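Local coordinates for cytochrome c family protein (Geobacter sulfurreducens, PDB 1RWJ) that probably carries electrons through the three covalently bound c-type hemes of this c7-type domain, one unit of a longer multidomain cytochrome polymer, at residues H23-H26 and L27-K31. Numbering follows the deposited sequence.
Sequences HEFH and LGMYK. With HEC (heme c), chain C.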
ATOM      1  N   HIS A  23       7.229   0.836   5.113  1.00 18.19           N
ATOM      2  CA  HIS A  23       7.704   2.189   4.859  1.00 18.18           C
ATOM      3  C   HIS A  23       9.210   2.102   4.644  1.00 19.78           C
ATOM      4  O   HIS A  23       9.772   2.772   3.779  1.00 20.08           O
ATOM      5  CB  HIS A  23       7.441   3.104   6.056  1.00 19.39           C
ATOM      6  CG  HIS A  23       6.126   3.818   6.002  1.00 17.65           C
ATOM      7  ND1 HIS A  23       5.045   3.502   6.792  1.00 17.56           N
ATOM      8  CD2 HIS A  23       5.730   4.871   5.242  1.00 16.68           C
ATOM      9  CE1 HIS A  23       4.053   4.354   6.495  1.00 16.75           C
ATOM     10  NE2 HIS A  23       4.417   5.209   5.559  1.00 15.05           N
ATOM     11  N   GLU A  24       9.859   1.263   5.446  1.00 22.56           N
ATOM     12  CA  GLU A  24      11.303   1.090   5.367  1.00 23.51           C
ATOM     13  C   GLU A  24      11.746   0.791   3.941  1.00 22.51           C
ATOM     14  O   GLU A  24      12.687   1.401   3.431  1.00 22.84           O
ATOM     15  CB  GLU A  24      11.746  -0.038   6.304  1.00 27.35           C
ATOM     16  CG  GLU A  24      13.242  -0.062   6.569  1.00 35.25           C
ATOM     17  CD  GLU A  24      13.628  -1.038   7.666  1.00 37.89           C
ATOM     18  OE1 GLU A  24      13.088  -0.920   8.789  1.00 40.27           O
ATOM     19  OE2 GLU A  24      14.474  -1.919   7.406  1.00 42.03           O
ATOM     20  N   PHE A  25      11.060  -0.140   3.291  1.00 21.56           N
ATOM     21  CA  PHE A  25      11.414  -0.482   1.925  1.00 21.68           C
ATOM     22  C   PHE A  25      11.147   0.658   0.954  1.00 19.72           C
ATOM     23  O   PHE A  25      12.040   1.090   0.229  1.00 20.21           O
ATOM     24  CB  PHE A  25      10.642  -1.711   1.441  1.00 21.76           C
ATOM     25  CG  PHE A  25      11.009  -2.123   0.046  1.00 23.47           C
ATOM     26  CD1 PHE A  25      12.115  -2.937  -0.183  1.00 25.08           C
ATOM     27  CD2 PHE A  25      10.305  -1.628  -1.046  1.00 24.48           C
ATOM     28  CE1 PHE A  25      12.517  -3.247  -1.478  1.00 26.85           C
ATOM     29  CE2 PHE A  25      10.701  -1.930  -2.346  1.00 26.18           C
ATOM     30  CZ  PHE A  25      11.811  -2.741  -2.561  1.00 27.49           C
ATOM     31  N   HIS A  26       9.911   1.149   0.940  1.00 18.97           N
ATOM     32  CA  HIS A  26       9.542   2.209   0.011  1.00 18.97           C
ATOM     33  C   HIS A  26      10.258   3.540   0.206  1.00 18.72           C
ATOM     34  O   HIS A  26      10.454   4.283  -0.755  1.00 19.98           O
ATOM     35  CB  HIS A  26       8.020   2.420   0.030  1.00 17.35           C
ATOM     36  CG  HIS A  26       7.246   1.260  -0.514  1.00 16.62           C
ATOM     37  ND1 HIS A  26       7.002   0.096   0.183  1.00 16.67           N
ATOM     38  CD2 HIS A  26       6.685   1.079  -1.736  1.00 16.58           C
ATOM     39  CE1 HIS A  26       6.316  -0.732  -0.622  1.00 18.33           C
ATOM     40  NE2 HIS A  26       6.099  -0.181  -1.800  1.00 15.97           N
ATOM     41  N   LEU A  27      10.654   3.847   1.436  1.00 21.01           N
ATOM     42  CA  LEU A  27      11.348   5.104   1.690  1.00 20.67           C
ATOM     43  C   LEU A  27      12.734   5.108   1.061  1.00 23.55           C
ATOM     44  O   LEU A  27      13.419   6.130   1.047  1.00 22.92           O
ATOM     45  CB  LEU A  27      11.441   5.371   3.190  1.00 20.38           C
ATOM     46  CG  LEU A  27      10.122   5.856   3.798  1.00 20.12           C
ATOM     47  CD1 LEU A  27      10.234   5.918   5.309  1.00 21.71           C
ATOM     48  CD2 LEU A  27       9.782   7.227   3.221  1.00 21.33           C
ATOM     49  N   GLY A  28      13.141   3.959   0.534  1.00 25.30           N
ATOM     50  CA  GLY A  28      14.436   3.875  -0.112  1.00 25.90           C
ATOM     51  C   GLY A  28      14.375   4.481  -1.501  1.00 27.77           C
ATOM     52  O   GLY A  28      15.404   4.795  -2.096  1.00 28.89           O
ATOM     53  N   MET A  29      13.161   4.660  -2.020  1.00 27.22           N
ATOM     54  CA  MET A  29      12.974   5.218  -3.355  1.00 27.27           C
ATOM     55  C   MET A  29      12.062   6.437  -3.417  1.00 25.45           C
ATOM     56  O   MET A  29      12.161   7.237  -4.347  1.00 23.48           O
ATOM     57  CB  MET A  29      12.385   4.162  -4.293  1.00 31.17           C
ATOM     58  CG  MET A  29      13.234   2.929  -4.508  1.00 36.10           C
ATOM     59  SD  MET A  29      12.372   1.774  -5.593  1.00 42.42           S
ATOM     60  CE  MET A  29      11.279   0.985  -4.433  1.00 37.95           C
ATOM     61  N   TYR A  30      11.173   6.579  -2.440  1.00 22.90           N
ATOM     62  CA  TYR A  30      10.224   7.689  -2.457  1.00 22.11           C
ATOM     63  C   TYR A  30      10.211   8.621  -1.254  1.00 21.70           C
ATOM     64  O   TYR A  30      10.508   8.217  -0.132  1.00 23.31           O
ATOM     65  CB  TYR A  30       8.799   7.149  -2.632  1.00 20.85           C
ATOM     66  CG  TYR A  30       8.592   6.287  -3.852  1.00 20.20           C
ATOM     67  CD1 TYR A  30       8.616   4.898  -3.760  1.00 20.63           C
ATOM     68  CD2 TYR A  30       8.358   6.861  -5.099  1.00 20.10           C
ATOM     69  CE1 TYR A  30       8.408   4.098  -4.881  1.00 21.95           C
ATOM     70  CE2 TYR A  30       8.152   6.074  -6.225  1.00 20.15           C
ATOM     71  CZ  TYR A  30       8.176   4.696  -6.111  1.00 21.20           C
ATOM     72  OH  TYR A  30       7.958   3.918  -7.226  1.00 22.40           O
ATOM     73  N   LYS A  31       9.841   9.874  -1.513  1.00 21.60           N
ATOM     74  CA  LYS A  31       9.714  10.883  -0.467  1.00 22.31           C
ATOM     75  C   LYS A  31       8.253  10.839  -0.018  1.00 22.88           C
ATOM     76  O   LYS A  31       7.396  10.338  -0.746  1.00 20.91           O
ATOM     77  CB  LYS A  31      10.041  12.279  -1.005  1.00 25.13           C
ATOM     78  CG  LYS A  31      11.519  12.517  -1.270  1.00 29.01           C
ATOM     79  CD  LYS A  31      11.773  13.963  -1.676  1.00 32.04           C
TER
HETATM   80 FE   HEC C  91       5.082  -1.097  -3.276  1.00 18.93          FE
HETATM   81  CHA HEC C  91       7.849  -3.030  -3.940  1.00 20.23           C
HETATM   82  CHB HEC C  91       3.807  -3.604  -1.312  1.00 18.23           C
HETATM   83  CHC HEC C  91       2.391   0.851  -2.565  1.00 17.61           C
HETATM   84  CHD HEC C  91       6.209   1.260  -5.523  1.00 18.43           C
HETATM   85  NA  HEC C  91       5.706  -2.888  -2.708  1.00 18.93           N
HETATM   86  C1A HEC C  91       6.923  -3.516  -3.016  1.00 21.66           C
HETATM   87  C2A HEC C  91       7.044  -4.780  -2.310  1.00 21.32           C
HETATM   88  C3A HEC C  91       5.888  -4.981  -1.656  1.00 20.95           C
HETATM   89  C4A HEC C  91       5.057  -3.806  -1.888  1.00 18.57           C
HETATM   90  CMA HEC C  91       5.520  -6.214  -0.838  1.00 20.74           C
HETATM   91  CAA HEC C  91       8.248  -5.718  -2.260  1.00 26.22           C
HETATM   92  CBA HEC C  91       9.356  -5.250  -1.329  1.00 29.24           C
HETATM   93  CGA HEC C  91      10.540  -6.202  -1.311  1.00 33.08           C
HETATM   94  O1A HEC C  91      11.105  -6.471  -2.391  1.00 35.17           O
HETATM   95  O2A HEC C  91      10.903  -6.678  -0.215  1.00 35.61           O
HETATM   96  NB  HEC C  91       3.468  -1.323  -2.159  1.00 18.64           N
HETATM   97  C1B HEC C  91       3.061  -2.440  -1.446  1.00 16.84           C
HETATM   98  C2B HEC C  91       1.742  -2.253  -0.886  1.00 17.10           C
HETATM   99  C3B HEC C  91       1.337  -1.010  -1.244  1.00 16.36           C
HETATM  100  C4B HEC C  91       2.427  -0.416  -1.996  1.00 17.00           C
HETATM  101  CMB HEC C  91       0.991  -3.243  -0.001  1.00 17.27           C
HETATM  102  CAB HEC C  91      -0.020  -0.358  -0.962  1.00 15.38           C
HETATM  103  CBB HEC C  91      -0.362  -0.209   0.512  1.00 17.77           C
HETATM  104  NC  HEC C  91       4.479   0.666  -3.871  1.00 16.82           N
HETATM  105  C1C HEC C  91       3.351   1.359  -3.430  1.00 16.69           C
HETATM  106  C2C HEC C  91       3.232   2.636  -4.085  1.00 18.01           C
HETATM  107  C3C HEC C  91       4.294   2.750  -4.922  1.00 17.03           C
HETATM  108  C4C HEC C  91       5.052   1.523  -4.799  1.00 16.91           C
HETATM  109  CMC HEC C  91       2.086   3.631  -3.934  1.00 14.26           C
HETATM  110  CAC HEC C  91       4.618   3.893  -5.880  1.00 17.27           C
HETATM  111  CBC HEC C  91       4.718   5.281  -5.259  1.00 17.37           C
HETATM  112  ND  HEC C  91       6.669  -0.919  -4.470  1.00 18.34           N
HETATM  113  C1D HEC C  91       6.950   0.094  -5.368  1.00 18.03           C
HETATM  114  C2D HEC C  91       8.160  -0.182  -6.126  1.00 20.06           C
HETATM  115  C3D HEC C  91       8.645  -1.351  -5.676  1.00 20.49           C
HETATM  116  C4D HEC C  91       7.732  -1.822  -4.631  1.00 20.25           C
HETATM  117  CMD HEC C  91       8.730   0.641  -7.278  1.00 19.99           C
HETATM  118  CAD HEC C  91       9.924  -1.961  -6.245  1.00 22.43           C
HETATM  119  CBD HEC C  91       9.797  -2.637  -7.612  1.00 24.80           C
HETATM  120  CGD HEC C  91       9.034  -3.940  -7.541  1.00 24.66           C
HETATM  121  O1D HEC C  91       9.231  -4.676  -6.554  1.00 28.59           O
HETATM  122  O2D HEC C  91       8.254  -4.239  -8.471  1.00 23.19           O
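His26 and Leu27 carry this local turn, in which a short helix ends beside a heme c and the chain turns away into a loop. His26 O accepts two backbone hydrogen bonds, from Tyr30 N at 2.9 Å and Met29 N at 3.0 Å, so one oxygen closes the end of the helix. One turn earlier, Leu27 N bonds to His23 O at 2.7 Å. Leu27 CB and CG pack against His23 O, CG at 3.1 Å, and CD1 touches His23 CB at 4.0 Å.

With CG beside its backbone N (chi1 -67°), the imidazole of His26 leaves the turn on the heme side, and NE2 binds the heme iron at 2.0 Å; His64 supplies the second axial ligand. ND1 is hydrogen-bonded to Ser22 O, which fixes the rotation of the ring and would probably make the ligand more electron-donating. Phe25, its CG anti to the backbone N (chi1 -178°), lays one ring face over the propionate carbon CBA, while its CE2 comes within 3.4 Å of heme CHA. Met29 bends at its thioether so that CE touches Phe25 CE2 at 3.6 Å and also meets heme CAD. The Tyr30 ring takes heme CBC over one face.

His23 ligates the iron of a different heme, opposite His36, and its ND1 bonds to Pro6 O. Axial ligands three residues apart thus serve two different hemes, each completing a bis-histidine site. Helix 23-26 directly follows strand 19-22, the partner of strand 8-11 in the antiparallel hairpin, and residues 27-31 begin the loop that runs on toward helix 51-55.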